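Local coordinates for protein arylesterase (Agrobacterium tumefaciens, PDB 3DCI) that probably hydrolyses ester bonds, as an SGNH-type member of the GDSL-like lipase/acylhydrolase family, and binds zinc, at residues V153-C158 against M176-L181; Y77-G82 against P116-R121; F194-V199 against A216-A221; N112-V117 against G168-E173; T25-G30 against R90-A95. All coordinates share one frame; numbering follows the deposited sequence. Where two conformers were deposited one is given.

Contacts 1, 3 and 5 all pack helices or their lead-in turns against one five-stranded parallel sheet, while contacts 2 and 4 tie loops together beyond it. Along the chain, contact 5 (25-30 with 90-95) opens first and alternates with contact 2; contact 4 alternates with contact 1, which closes before contact 3 opens. Neighbouring strands 149-154 and 192-195 carry contacts 1 and 3, whose centres lie about 12 Å apart; contact 5, on strand 24-30, is about 20 Å from contact 1. Contacts 2 and 4 share Pro116 and Val117, with centres about 9 Å apart. Contact 4 joins the acetate-occupied pocket beside a putative Ser-His-Asp triad to loops that reach a second subunit.

Contact 1 of 5, residues V153-C158 against M176-L181; sequences VAPPPC and MRLAPL
This is apolar packing between the end of strand 149-154, with the proline run that follows it, and the turn that leads into helix 178-189. Ala154 points its methyl at the helix backbone: CB lies 3.7 Å from Ala179 CA, and the two methyls, Ala154 CB and Ala179 CB, are 4.2 Å apart. Next along the chain, the Pro155 ring meets a single branch of Leu178. Its CG is 3.9 Å from Leu178 CD1, and the two side chains cross at about a right angle. Leu178 CG stands anti to its own carbonyl carbon (chi1 -66°), which sends CD1 to the proline while the side chain also packs on Ala122 and Ala125 of helix 122-138. Further out, at the more exposed end, Pro157 CB lies 3.9 Å from CG of Met176, a selenomethionine, in the conformer given. Within the sheet, Ala154 is hydrogen-bonded through its backbone to Phe194 and Ala196, so the methyl that meets the helix belongs to a residue held in the sheet. A helix laid over the C-terminal end of one parallel strand and running on to its neighbour, 192-195, is characteristic of the beta-alpha-beta crossover in the alpha/beta fold of SGNH hydrolases.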
# COMPACT_ATOMS: atom_id res chain seq x y z
N VAL A 153 -1.33 10.26 -26.38
CA VAL A 153 -2.34 11.20 -26.78
C VAL A 153 -2.52 12.32 -25.74
O VAL A 153 -2.82 12.06 -24.56
CB VAL A 153 -3.65 10.50 -27.04
CG1 VAL A 153 -4.72 11.52 -27.49
CG2 VAL A 153 -3.47 9.40 -28.13
N ALA A 154 -2.33 13.56 -26.16
CA ALA A 154 -2.56 14.69 -25.28
C ALA A 154 -4.06 14.95 -25.28
O ALA A 154 -4.66 15.00 -26.35
CB ALA A 154 -1.79 15.94 -25.75
N PRO A 155 -4.68 15.09 -24.09
CA PRO A 155 -6.10 15.37 -24.03
C PRO A 155 -6.37 16.81 -24.46
O PRO A 155 -5.48 17.65 -24.37
CB PRO A 155 -6.44 15.16 -22.55
CG PRO A 155 -5.20 15.51 -21.84
CD PRO A 155 -4.10 15.02 -22.73
N PRO A 156 -7.59 17.10 -24.91
CA PRO A 156 -7.86 18.49 -25.28
C PRO A 156 -7.71 19.38 -24.05
O PRO A 156 -8.04 18.94 -22.96
CB PRO A 156 -9.31 18.46 -25.73
CG PRO A 156 -9.58 17.02 -26.05
CD PRO A 156 -8.77 16.25 -25.10
N PRO A 157 -7.16 20.60 -24.21
CA PRO A 157 -6.97 21.47 -23.06
C PRO A 157 -8.26 21.92 -22.39
O PRO A 157 -9.33 21.95 -23.03
CB PRO A 157 -6.22 22.68 -23.63
CG PRO A 157 -6.48 22.64 -25.08
CD PRO A 157 -6.66 21.21 -25.44
N CYS A 158 -8.16 22.27 -21.11
CA CYS A 158 -9.28 22.86 -20.39
C CYS A 158 -9.65 24.24 -20.93
O CYS A 158 -8.84 24.93 -21.55
CB CYS A 158 -8.94 22.94 -18.89
SG CYS A 158 -8.70 21.29 -18.19
N MSE A 176 -2.51 23.33 -21.56
CA MSE A 176 -2.05 23.66 -22.91
C MSE A 176 -0.59 23.26 -23.12
O MSE A 176 -0.11 23.22 -24.26
CB MSE A 176 -2.23 25.15 -23.18
CG MSE A 176 -3.67 25.63 -23.35
SE MSE A 176 -3.70 27.55 -23.64
CE MSE A 176 -5.60 27.83 -23.99
N ARG A 177 0.12 22.98 -22.04
CA ARG A 177 1.50 22.52 -22.12
C ARG A 177 1.61 21.02 -22.40
O ARG A 177 2.68 20.52 -22.73
CB ARG A 177 2.26 22.83 -20.81
CG ARG A 177 2.51 24.31 -20.48
CD ARG A 177 3.19 24.41 -19.09
NE ARG A 177 4.56 23.88 -19.10
CZ ARG A 177 5.25 23.46 -18.03
NH1 ARG A 177 4.72 23.47 -16.80
NH2 ARG A 177 6.51 23.01 -18.18
N LEU A 178 0.51 20.29 -22.26
CA LEU A 178 0.57 18.84 -22.40
C LEU A 178 0.92 18.41 -23.82
O LEU A 178 1.74 17.51 -24.00
CB LEU A 178 -0.74 18.18 -21.93
CG LEU A 178 -1.07 18.29 -20.44
CD1 LEU A 178 -2.44 17.67 -20.11
CD2 LEU A 178 0.01 17.63 -19.59
N ALA A 179 0.34 19.06 -24.83
CA ALA A 179 0.63 18.72 -26.23
C ALA A 179 2.13 18.84 -26.56
O ALA A 179 2.77 17.84 -26.92
CB ALA A 179 -0.20 19.54 -27.18
N PRO A 180 2.72 20.04 -26.41
CA PRO A 180 4.14 20.16 -26.75
C PRO A 180 5.07 19.31 -25.88
O PRO A 180 6.08 18.83 -26.39
CB PRO A 180 4.44 21.66 -26.58
CG PRO A 180 3.36 22.16 -25.70
CD PRO A 180 2.16 21.33 -25.99
N LEU A 181 4.75 19.14 -24.59
CA LEU A 181 5.60 18.30 -23.74
C LEU A 181 5.49 16.82 -24.11
O LEU A 181 6.49 16.09 -24.10
CB LEU A 181 5.28 18.50 -22.24
CG LEU A 181 5.68 19.84 -21.60
CD1 LEU A 181 5.16 19.95 -20.16
CD2 LEU A 181 7.20 20.06 -21.63

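Contact 2 of 5, residues Y77-G82 against P116-R121; sequences YDDHAG and PVHGGR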
# COMPACT_ATOMS: atom_id res chain seq x y z
N TYR A 77 -0.13 8.60 -10.15
CA TYR A 77 -0.30 9.22 -8.85
C TYR A 77 -1.50 8.58 -8.15
O TYR A 77 -2.55 8.39 -8.75
CB TYR A 77 -0.43 10.76 -9.00
CG TYR A 77 0.77 11.30 -9.74
CD1 TYR A 77 2.04 11.32 -9.13
CD2 TYR A 77 0.67 11.69 -11.07
CE1 TYR A 77 3.18 11.75 -9.82
CE2 TYR A 77 1.80 12.13 -11.78
CZ TYR A 77 3.05 12.16 -11.16
OH TYR A 77 4.16 12.59 -11.88
N ASP A 78 -1.31 8.20 -6.90
CA ASP A 78 -2.42 7.65 -6.13
C ASP A 78 -3.44 8.76 -5.94
O ASP A 78 -3.08 9.93 -5.78
CB ASP A 78 -1.95 7.12 -4.77
CG ASP A 78 -1.04 5.90 -4.87
OD1 ASP A 78 -1.00 5.23 -5.93
OD2 ASP A 78 -0.37 5.59 -3.85
N ASP A 79 -4.71 8.38 -5.95
CA ASP A 79 -5.80 9.31 -5.63
C ASP A 79 -6.95 8.46 -5.08
O ASP A 79 -7.56 7.71 -5.83
CB ASP A 79 -6.19 10.03 -6.91
CG ASP A 79 -7.20 11.12 -6.71
OD1 ASP A 79 -7.04 12.14 -7.43
OD2 ASP A 79 -8.15 10.97 -5.91
N HIS A 80 -7.22 8.54 -3.77
CA HIS A 80 -8.23 7.69 -3.13
C HIS A 80 -9.61 8.33 -3.04
O HIS A 80 -10.43 7.86 -2.29
CB HIS A 80 -7.77 7.24 -1.73
CG HIS A 80 -6.44 6.57 -1.74
ND1 HIS A 80 -6.21 5.39 -2.43
CD2 HIS A 80 -5.24 6.94 -1.23
CE1 HIS A 80 -4.94 5.06 -2.32
NE2 HIS A 80 -4.33 5.98 -1.60
N ALA A 81 -9.87 9.37 -3.85
CA ALA A 81 -11.15 10.11 -3.74
C ALA A 81 -12.30 9.46 -4.52
O ALA A 81 -13.44 9.93 -4.45
CB ALA A 81 -10.98 11.56 -4.15
N GLY A 82 -12.02 8.36 -5.21
CA GLY A 82 -13.03 7.69 -6.04
C GLY A 82 -13.33 6.31 -5.49
O GLY A 82 -12.72 5.89 -4.52
N PRO A 116 -4.88 20.33 -8.66
CA PRO A 116 -4.01 20.84 -7.59
C PRO A 116 -3.40 19.76 -6.71
O PRO A 116 -2.24 19.89 -6.32
CB PRO A 116 -4.96 21.71 -6.74
CG PRO A 116 -6.01 22.18 -7.71
CD PRO A 116 -6.20 21.00 -8.66
N VAL A 117 -4.16 18.71 -6.38
CA VAL A 117 -3.67 17.70 -5.43
C VAL A 117 -2.39 17.02 -5.95
O VAL A 117 -1.54 16.61 -5.16
CB VAL A 117 -4.74 16.64 -5.09
CG1 VAL A 117 -5.10 15.77 -6.34
CG2 VAL A 117 -4.28 15.78 -3.93
N HIS A 118 -2.27 16.94 -7.29
CA HIS A 118 -1.13 16.33 -7.95
C HIS A 118 -0.09 17.31 -8.43
O HIS A 118 0.79 16.93 -9.17
CB HIS A 118 -1.60 15.49 -9.11
CG HIS A 118 -2.58 14.46 -8.70
ND1 HIS A 118 -2.35 13.65 -7.62
CD2 HIS A 118 -3.80 14.14 -9.18
CE1 HIS A 118 -3.39 12.85 -7.46
NE2 HIS A 118 -4.29 13.14 -8.38
N GLY A 119 -0.25 18.57 -8.03
CA GLY A 119 0.78 19.57 -8.19
C GLY A 119 0.37 20.78 -9.02
O GLY A 119 1.03 21.79 -8.99
N GLY A 120 -0.69 20.62 -9.81
CA GLY A 120 -1.28 21.73 -10.53
C GLY A 120 -0.59 22.07 -11.83
O GLY A 120 -0.99 23.03 -12.47
N ARG A 121 0.38 21.25 -12.26
CA ARG A 121 1.28 21.59 -13.38
C ARG A 121 1.51 20.43 -14.35
O ARG A 121 1.32 19.28 -14.01
CB ARG A 121 2.63 22.06 -12.84
CG ARG A 121 2.57 23.40 -12.11
CD ARG A 121 3.95 23.78 -11.59
NE ARG A 121 4.93 23.89 -12.67
CZ ARG A 121 5.25 25.03 -13.29
NH1 ARG A 121 4.67 26.19 -12.94
NH2 ARG A 121 6.16 25.05 -14.27
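Tyr77 opens the contact with its CB rather than its ring: CB sits 4.1 Å from the centroid of the His118 ring, 30° off the ring normal, an off-centre CH-pi approach. The two rings are near parallel but slid so far apart that they barely overlap. With Tyr77 CG anti to the carbonyl carbon, the phenol leads away from His118, and its OH bonds to the backbone O of Ala124. Asp78 has its CB directed away, its carboxylate bonding to Asn87 and to His80 of a neighbouring subunit, and contributes its backbone: O lies 3.4 Å from His118 CE1, at the edge of the imidazole. Asp79 makes the polar link. Its OD1 accepts a hydrogen bond from His118 NE2 at 3.1 Å, bent to 144° at the hydrogen. The nitrogen meets OD1 on its anti side, and the carboxylate and ring planes stand 62° apart. This is a His-carboxylate pair between the loop after strand 63-69 and the 3-10 turn 116-118, in a region away from the zinc site. The other oxygen, OD2, takes the backbone N of Ala81 at 3.1 Å, forming an Asx turn, and has a long, weak ion pair with Arg86. Both carboxylate oxygens therefore have partners, and the turn helps fix the group that receives the histidine. Across the imidazole, Val117 CG1 lies over the centre of one face, 3.4 Å above the plane, and Val117 also packs against His118 of a neighbouring subunit.

Contact 3 of 5, residues F194-V199 against A216-A221; sequences FDAGSV and AAIGRA
Val199, at the exposed margin, lays its two methyls against the surface of helix 212-229 formed by Ala217, Ile218 and Ala221. Both methyl branches rest against the same side of the Ala221 methyl: CG1 comes to 3.6 Å and CG2 to 3.7 Å from Ala221 CB. CG2, placed between the backbone N and the carbonyl carbon, also reaches down the helix to Ala217 O, 3.9 Å away, and to the flank of Ile218. Beside the valine, the Phe194 ring also reaches this methyl, CZ being 3.8 Å from Ala221 CB. Phe194 CG lies anti to the backbone N (chi1 -172°), which carries the ring out from the strand to the helix, so that the methyl nests in the corner between the ring and the valine. Ile218 provides the reciprocal bump. Its extended end brings CD1 to 3.9 Å from Ala196 CB, packing against this methyl of the 3-10 turn 196-198, while Trp51, Pro156 and Leu210 pack on the isoleucine from beyond the contact. The turn itself is held by Asp195: its O accepts from both the N and OG of Ser198, and its OD1 takes Gly197 N in an Asx turn. The small alanines probably allow the close approach to the strand end and its turn, and the whole is a C-terminal helix packed on the edge strand of the parallel sheet, the strand that begins with the zinc ligand His192.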
# COMPACT_ATOMS: atom_id res chain seq x y z
N PHE A 194 -0.27 11.98 -30.69
CA PHE A 194 -1.38 12.71 -31.30
C PHE A 194 -1.94 13.73 -30.32
O PHE A 194 -2.08 13.42 -29.13
CB PHE A 194 -2.47 11.75 -31.75
CG PHE A 194 -3.57 12.41 -32.55
CD1 PHE A 194 -3.40 12.66 -33.90
CD2 PHE A 194 -4.77 12.75 -31.96
CE1 PHE A 194 -4.40 13.25 -34.64
CE2 PHE A 194 -5.77 13.35 -32.71
CZ PHE A 194 -5.58 13.60 -34.02
N ASP A 195 -2.23 14.93 -30.80
CA ASP A 195 -2.88 15.96 -30.00
C ASP A 195 -4.40 15.94 -30.19
O ASP A 195 -4.91 16.43 -31.18
CB ASP A 195 -2.34 17.34 -30.34
CG ASP A 195 -2.96 18.44 -29.47
OD1 ASP A 195 -3.59 18.13 -28.42
OD2 ASP A 195 -2.83 19.61 -29.84
N ALA A 196 -5.13 15.37 -29.22
CA ALA A 196 -6.60 15.31 -29.28
C ALA A 196 -7.22 16.70 -29.31
O ALA A 196 -8.32 16.87 -29.81
CB ALA A 196 -7.17 14.49 -28.12
N GLY A 197 -6.51 17.70 -28.77
CA GLY A 197 -6.94 19.10 -28.85
C GLY A 197 -6.99 19.67 -30.26
O GLY A 197 -7.61 20.70 -30.48
N SER A 198 -6.32 19.02 -31.21
CA SER A 198 -6.31 19.47 -32.59
C SER A 198 -7.62 19.16 -33.29
O SER A 198 -7.87 19.69 -34.35
CB SER A 198 -5.17 18.82 -33.39
OG SER A 198 -5.37 17.41 -33.49
N VAL A 199 -8.43 18.26 -32.72
CA VAL A 199 -9.72 17.87 -33.30
C VAL A 199 -10.93 18.02 -32.36
O VAL A 199 -12.06 17.87 -32.82
CB VAL A 199 -9.73 16.40 -33.83
CG1 VAL A 199 -8.69 16.21 -34.94
CG2 VAL A 199 -9.57 15.39 -32.70
N ALA A 216 -16.53 11.57 -30.18
CA ALA A 216 -16.52 10.78 -31.40
C ALA A 216 -15.50 11.30 -32.42
O ALA A 216 -14.92 10.50 -33.15
CB ALA A 216 -17.92 10.75 -32.02
N ALA A 217 -15.29 12.62 -32.46
CA ALA A 217 -14.29 13.21 -33.37
C ALA A 217 -12.86 12.76 -33.00
O ALA A 217 -12.00 12.62 -33.88
CB ALA A 217 -14.39 14.72 -33.39
N ILE A 218 -12.61 12.48 -31.72
CA ILE A 218 -11.32 11.93 -31.32
C ILE A 218 -11.14 10.51 -31.87
O ILE A 218 -10.08 10.17 -32.42
CB ILE A 218 -11.12 11.98 -29.79
CG1 ILE A 218 -11.00 13.43 -29.32
CG2 ILE A 218 -9.88 11.17 -29.35
CD1 ILE A 218 -10.95 13.59 -27.81
N GLY A 219 -12.16 9.67 -31.73
CA GLY A 219 -12.06 8.30 -32.23
C GLY A 219 -11.87 8.27 -33.74
O GLY A 219 -11.09 7.47 -34.25
N ARG A 220 -12.58 9.14 -34.45
CA ARG A 220 -12.45 9.22 -35.90
C ARG A 220 -11.06 9.67 -36.33
O ARG A 220 -10.47 9.07 -37.22
CB ARG A 220 -13.53 10.15 -36.45
CG ARG A 220 -14.84 9.40 -36.68
CD ARG A 220 -16.15 10.24 -36.63
NE ARG A 220 -16.16 11.57 -37.25
CZ ARG A 220 -15.66 11.91 -38.44
NH1 ARG A 220 -15.79 13.17 -38.85
NH2 ARG A 220 -15.05 11.03 -39.24
N ALA A 221 -10.53 10.70 -35.65
CA ALA A 221 -9.22 11.29 -35.94
C ALA A 221 -8.06 10.32 -35.64
O ALA A 221 -7.04 10.34 -36.33
CB ALA A 221 -9.03 12.60 -35.14

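Contact 4 of 5, residues N112-V117 against G168-E173; sequences NDIKPV and GGRDIE. With ACY (acetic acid), chain M.
Arg170 and Asn112 lie side by side at the tight end of this contact. Arg170 NH2 donates to Asn112 OD1 at 2.9 Å, nearly along the C=O axis and within 2° of the guanidinium plane, although the amide and guanidinium planes are turned 51° apart. The guanidinium is gripped further by Thr111 O on NE and Ala167 O on NH1, which helps fix its rotation. Over one face lies Lys115 CG, 3.7 Å above the plane, and Lys115 CE approaches NH2 to 3.3 Å. Pro116 also packs closely, its CD 3.1 Å from Gly168 O and its CG 3.7 Å from Gly169 O, both glycines having positive phi. Asn112 ND2 bonds to an acetate oxygen at 3.0 Å (178°) and to Arg73 O. The acetate, probably from the crystallisation liquor, also bonds to Ser32 N, Gly72 N and His209 NE2. That set is consistent with an SGNH-hydrolase oxyanion hole of serine, glycine and asparagine; Arg170 would then be a second-shell residue that probably helps position the asparagine. The contact is looser toward the helix start at Asp171, where Ile114 CG1 merely crosses Arg170 CD at 4.1 Å. There a water accepts from Asp171 N (2.9 Å), its bridge to Ile114 O being doubtful.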
# COMPACT_ATOMS: atom_id res chain seq x y z
N ASN A 112 -6.17 14.81 -15.10
CA ASN A 112 -6.21 14.69 -13.64
C ASN A 112 -4.89 14.96 -12.96
O ASN A 112 -4.87 15.35 -11.80
CB ASN A 112 -6.75 13.33 -13.25
CG ASN A 112 -8.15 13.14 -13.72
OD1 ASN A 112 -8.98 14.04 -13.59
ND2 ASN A 112 -8.43 12.02 -14.33
N ASP A 113 -3.79 14.78 -13.69
CA ASP A 113 -2.45 15.05 -13.16
C ASP A 113 -2.20 16.52 -12.94
O ASP A 113 -1.31 16.89 -12.17
CB ASP A 113 -1.37 14.52 -14.12
CG ASP A 113 -1.54 13.02 -14.41
OD1 ASP A 113 -2.55 12.63 -15.03
OD2 ASP A 113 -0.63 12.25 -14.09
N ILE A 114 -3.00 17.36 -13.61
CA ILE A 114 -2.91 18.81 -13.44
C ILE A 114 -3.91 19.33 -12.39
O ILE A 114 -4.00 20.54 -12.19
CB ILE A 114 -3.01 19.57 -14.80
CG1 ILE A 114 -4.39 19.38 -15.46
CG2 ILE A 114 -1.89 19.11 -15.76
CD1 ILE A 114 -4.67 20.33 -16.64
N LYS A 115 -4.65 18.45 -11.73
CA LYS A 115 -5.42 18.84 -10.55
C LYS A 115 -4.43 19.39 -9.50
O LYS A 115 -3.29 18.93 -9.42
CB LYS A 115 -6.19 17.67 -9.93
CG LYS A 115 -7.40 17.09 -10.69
CD LYS A 115 -8.01 15.91 -9.88
CE LYS A 115 -9.25 15.32 -10.56
NZ LYS A 115 -9.83 14.06 -9.93
N PRO A 116 -4.88 20.33 -8.66
CA PRO A 116 -4.01 20.84 -7.59
C PRO A 116 -3.40 19.76 -6.71
O PRO A 116 -2.24 19.89 -6.32
CB PRO A 116 -4.96 21.71 -6.74
CG PRO A 116 -6.01 22.18 -7.71
CD PRO A 116 -6.20 21.00 -8.66
N VAL A 117 -4.16 18.71 -6.38
CA VAL A 117 -3.67 17.70 -5.43
C VAL A 117 -2.39 17.02 -5.95
O VAL A 117 -1.54 16.61 -5.16
CB VAL A 117 -4.74 16.64 -5.09
CG1 VAL A 117 -5.10 15.77 -6.34
CG2 VAL A 117 -4.28 15.78 -3.93
N GLY A 168 -12.45 21.77 -10.95
CA GLY A 168 -11.44 21.01 -10.23
C GLY A 168 -10.15 21.77 -9.97
O GLY A 168 -9.14 21.15 -9.67
N GLY A 169 -10.20 23.09 -10.09
CA GLY A 169 -9.04 23.94 -9.86
C GLY A 169 -7.93 23.81 -10.90
O GLY A 169 -6.81 24.28 -10.67
N ARG A 170 -8.23 23.19 -12.04
CA ARG A 170 -7.22 23.02 -13.09
C ARG A 170 -6.93 24.36 -13.78
O ARG A 170 -7.79 25.21 -13.89
CB ARG A 170 -7.64 21.98 -14.13
CG ARG A 170 -7.89 20.57 -13.56
CD ARG A 170 -8.43 19.68 -14.65
NE ARG A 170 -8.78 18.30 -14.26
CZ ARG A 170 -9.93 17.94 -13.67
NH1 ARG A 170 -10.83 18.84 -13.29
NH2 ARG A 170 -10.15 16.66 -13.41
N ASP A 171 -5.70 24.49 -14.24
CA ASP A 171 -5.21 25.70 -14.86
C ASP A 171 -5.17 25.50 -16.37
O ASP A 171 -4.60 24.52 -16.85
CB ASP A 171 -3.81 25.97 -14.32
CG ASP A 171 -3.19 27.22 -14.89
OD1 ASP A 171 -3.17 28.26 -14.19
OD2 ASP A 171 -2.70 27.17 -16.03
N ILE A 172 -5.76 26.42 -17.12
CA ILE A 172 -5.84 26.32 -18.58
C ILE A 172 -4.45 26.29 -19.21
O ILE A 172 -4.14 25.42 -20.03
CB ILE A 172 -6.63 27.50 -19.19
CG1 ILE A 172 -8.11 27.38 -18.84
CG2 ILE A 172 -6.47 27.53 -20.73
CD1 ILE A 172 -8.97 28.55 -19.35
N GLU A 173 -3.60 27.22 -18.78
CA GLU A 173 -2.28 27.35 -19.38
C GLU A 173 -1.43 26.09 -19.15
O GLU A 173 -0.67 25.70 -20.04
CB GLU A 173 -1.57 28.63 -18.93
CG GLU A 173 -2.09 29.89 -19.66
CD GLU A 173 -1.21 31.12 -19.47
OE1 GLU A 173 -0.04 30.97 -19.06
OE2 GLU A 173 -1.69 32.25 -19.74
C ACY M . -11.58 12.72 -15.58
O ACY M . -11.22 11.55 -15.41
OXT ACY M . -12.52 13.21 -14.92
CH3 ACY M . -10.89 13.61 -16.59
O HOH W 1 -3.58 22.80 -13.28

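Contact 5 of 5, residues T25-G30 against R90-A95; sequences TVLAFG and RALEVA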
# COMPACT_ATOMS: atom_id res chain seq x y z
N THR A 25 -4.72 -5.97 -32.07
CA THR A 25 -5.37 -5.64 -30.82
C THR A 25 -4.76 -4.37 -30.21
O THR A 25 -3.54 -4.19 -30.21
CB THR A 25 -5.28 -6.78 -29.82
OG1 THR A 25 -3.89 -7.09 -29.58
CG2 THR A 25 -6.04 -8.03 -30.34
N VAL A 26 -5.64 -3.54 -29.66
CA VAL A 26 -5.33 -2.21 -29.23
C VAL A 26 -5.90 -2.00 -27.86
O VAL A 26 -7.06 -2.30 -27.62
CB VAL A 26 -5.93 -1.16 -30.20
CG1 VAL A 26 -5.68 0.26 -29.71
CG2 VAL A 26 -5.36 -1.36 -31.62
N LEU A 27 -5.07 -1.50 -26.95
CA LEU A 27 -5.54 -1.08 -25.63
C LEU A 27 -5.76 0.43 -25.64
O LEU A 27 -4.86 1.19 -25.99
CB LEU A 27 -4.54 -1.49 -24.55
CG LEU A 27 -4.79 -0.97 -23.13
CD1 LEU A 27 -6.10 -1.54 -22.57
CD2 LEU A 27 -3.59 -1.31 -22.23
N ALA A 28 -6.96 0.84 -25.28
CA ALA A 28 -7.34 2.26 -25.19
C ALA A 28 -7.44 2.65 -23.73
O ALA A 28 -8.47 2.46 -23.08
CB ALA A 28 -8.66 2.51 -25.90
N PHE A 29 -6.37 3.25 -23.23
CA PHE A 29 -6.17 3.46 -21.80
C PHE A 29 -6.30 4.94 -21.45
O PHE A 29 -5.55 5.77 -21.95
CB PHE A 29 -4.76 2.92 -21.42
CG PHE A 29 -4.55 2.79 -19.92
CD1 PHE A 29 -5.13 1.73 -19.21
CD2 PHE A 29 -3.74 3.69 -19.24
CE1 PHE A 29 -4.96 1.59 -17.86
CE2 PHE A 29 -3.53 3.55 -17.87
CZ PHE A 29 -4.15 2.51 -17.17
N GLY A 30 -7.24 5.28 -20.57
CA GLY A 30 -7.47 6.68 -20.25
C GLY A 30 -8.29 6.92 -19.02
O GLY A 30 -8.41 6.06 -18.17
N ARG A 90 -0.37 1.31 -12.00
CA ARG A 90 -0.77 0.02 -11.42
C ARG A 90 -1.83 -0.64 -12.30
O ARG A 90 -1.77 -1.83 -12.57
CB ARG A 90 -1.33 0.20 -10.00
CG ARG A 90 -0.44 -0.33 -8.87
CD ARG A 90 0.81 0.48 -8.64
NE ARG A 90 1.86 0.19 -9.63
CZ ARG A 90 2.87 1.01 -9.94
NH1 ARG A 90 3.00 2.20 -9.34
NH2 ARG A 90 3.74 0.64 -10.88
N ALA A 91 -2.80 0.16 -12.72
CA ALA A 91 -3.87 -0.32 -13.58
C ALA A 91 -3.37 -0.66 -14.98
O ALA A 91 -3.95 -1.54 -15.63
CB ALA A 91 -5.00 0.71 -13.69
N LEU A 92 -2.36 0.06 -15.47
CA LEU A 92 -1.79 -0.23 -16.78
C LEU A 92 -1.16 -1.59 -16.79
O LEU A 92 -1.38 -2.37 -17.72
CB LEU A 92 -0.77 0.82 -17.23
CG LEU A 92 -0.11 0.57 -18.59
CD1 LEU A 92 -1.16 0.40 -19.68
CD2 LEU A 92 0.88 1.68 -18.91
N GLU A 93 -0.43 -1.92 -15.72
CA GLU A 93 0.15 -3.25 -15.59
C GLU A 93 -0.92 -4.35 -15.64
O GLU A 93 -0.72 -5.37 -16.28
CB GLU A 93 0.93 -3.35 -14.27
CG GLU A 93 2.20 -2.54 -14.27
CD GLU A 93 2.87 -2.44 -12.92
OE1 GLU A 93 2.29 -2.87 -11.87
OE2 GLU A 93 4.01 -1.90 -12.91
N VAL A 94 -2.04 -4.15 -14.96
CA VAL A 94 -3.14 -5.12 -14.99
C VAL A 94 -3.76 -5.23 -16.39
O VAL A 94 -4.09 -6.33 -16.88
CB VAL A 94 -4.23 -4.72 -13.98
CG1 VAL A 94 -5.55 -5.52 -14.17
CG2 VAL A 94 -3.70 -4.84 -12.54
N ALA A 95 -3.96 -4.08 -17.02
CA ALA A 95 -4.48 -4.02 -18.38
C ALA A 95 -3.58 -4.75 -19.37
O ALA A 95 -4.09 -5.43 -20.29
CB ALA A 95 -4.68 -2.54 -18.83
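Phe29, on strand 24-30, sends its side chain up to helix 88-99, and its atoms meet the helix in turn. CB leaves the strand toward the helix, and CG lies anti to the backbone N (chi1 -167°), which swings the ring to the helix. CG is 4.2 Å from Leu92 CD1, which stands over the middle of one ring face: that methyl is 4.1 Å from the centroid and only 6° off the ring normal, a CH-pi contact. Further along, CE1 passes beside the helix backbone at Leu92 and comes within 4.3 Å of Ala95 CB, while CE2 lies against Leu92 CB. The tip, CZ, comes to 3.5 Å from Leu92 N and 4.0 Å from Ala91 CB. One turn of helix thus receives the ring end, with Ala91, Leu92 and Ala95 around it. Leu27, two residues earlier on the same strand face, continues the row: its CD2 touches Ala95 CB at 3.8 Å and Leu92 CD1 at 3.9 Å. Leu92 CD1 therefore touches both a leucine branch and an aromatic face, and beyond the contact Leu92 also packs on Leu132 and Val136 of helix 122-138. The helix runs nearly antiparallel to the strand (166°, axes 10.2 Å apart), as a helix packed on a sheet in an alpha/beta fold. With the touching residues buried and no polar link between the two segments, cohesion here probably rests on apolar fit and the methyl-to-ring contact.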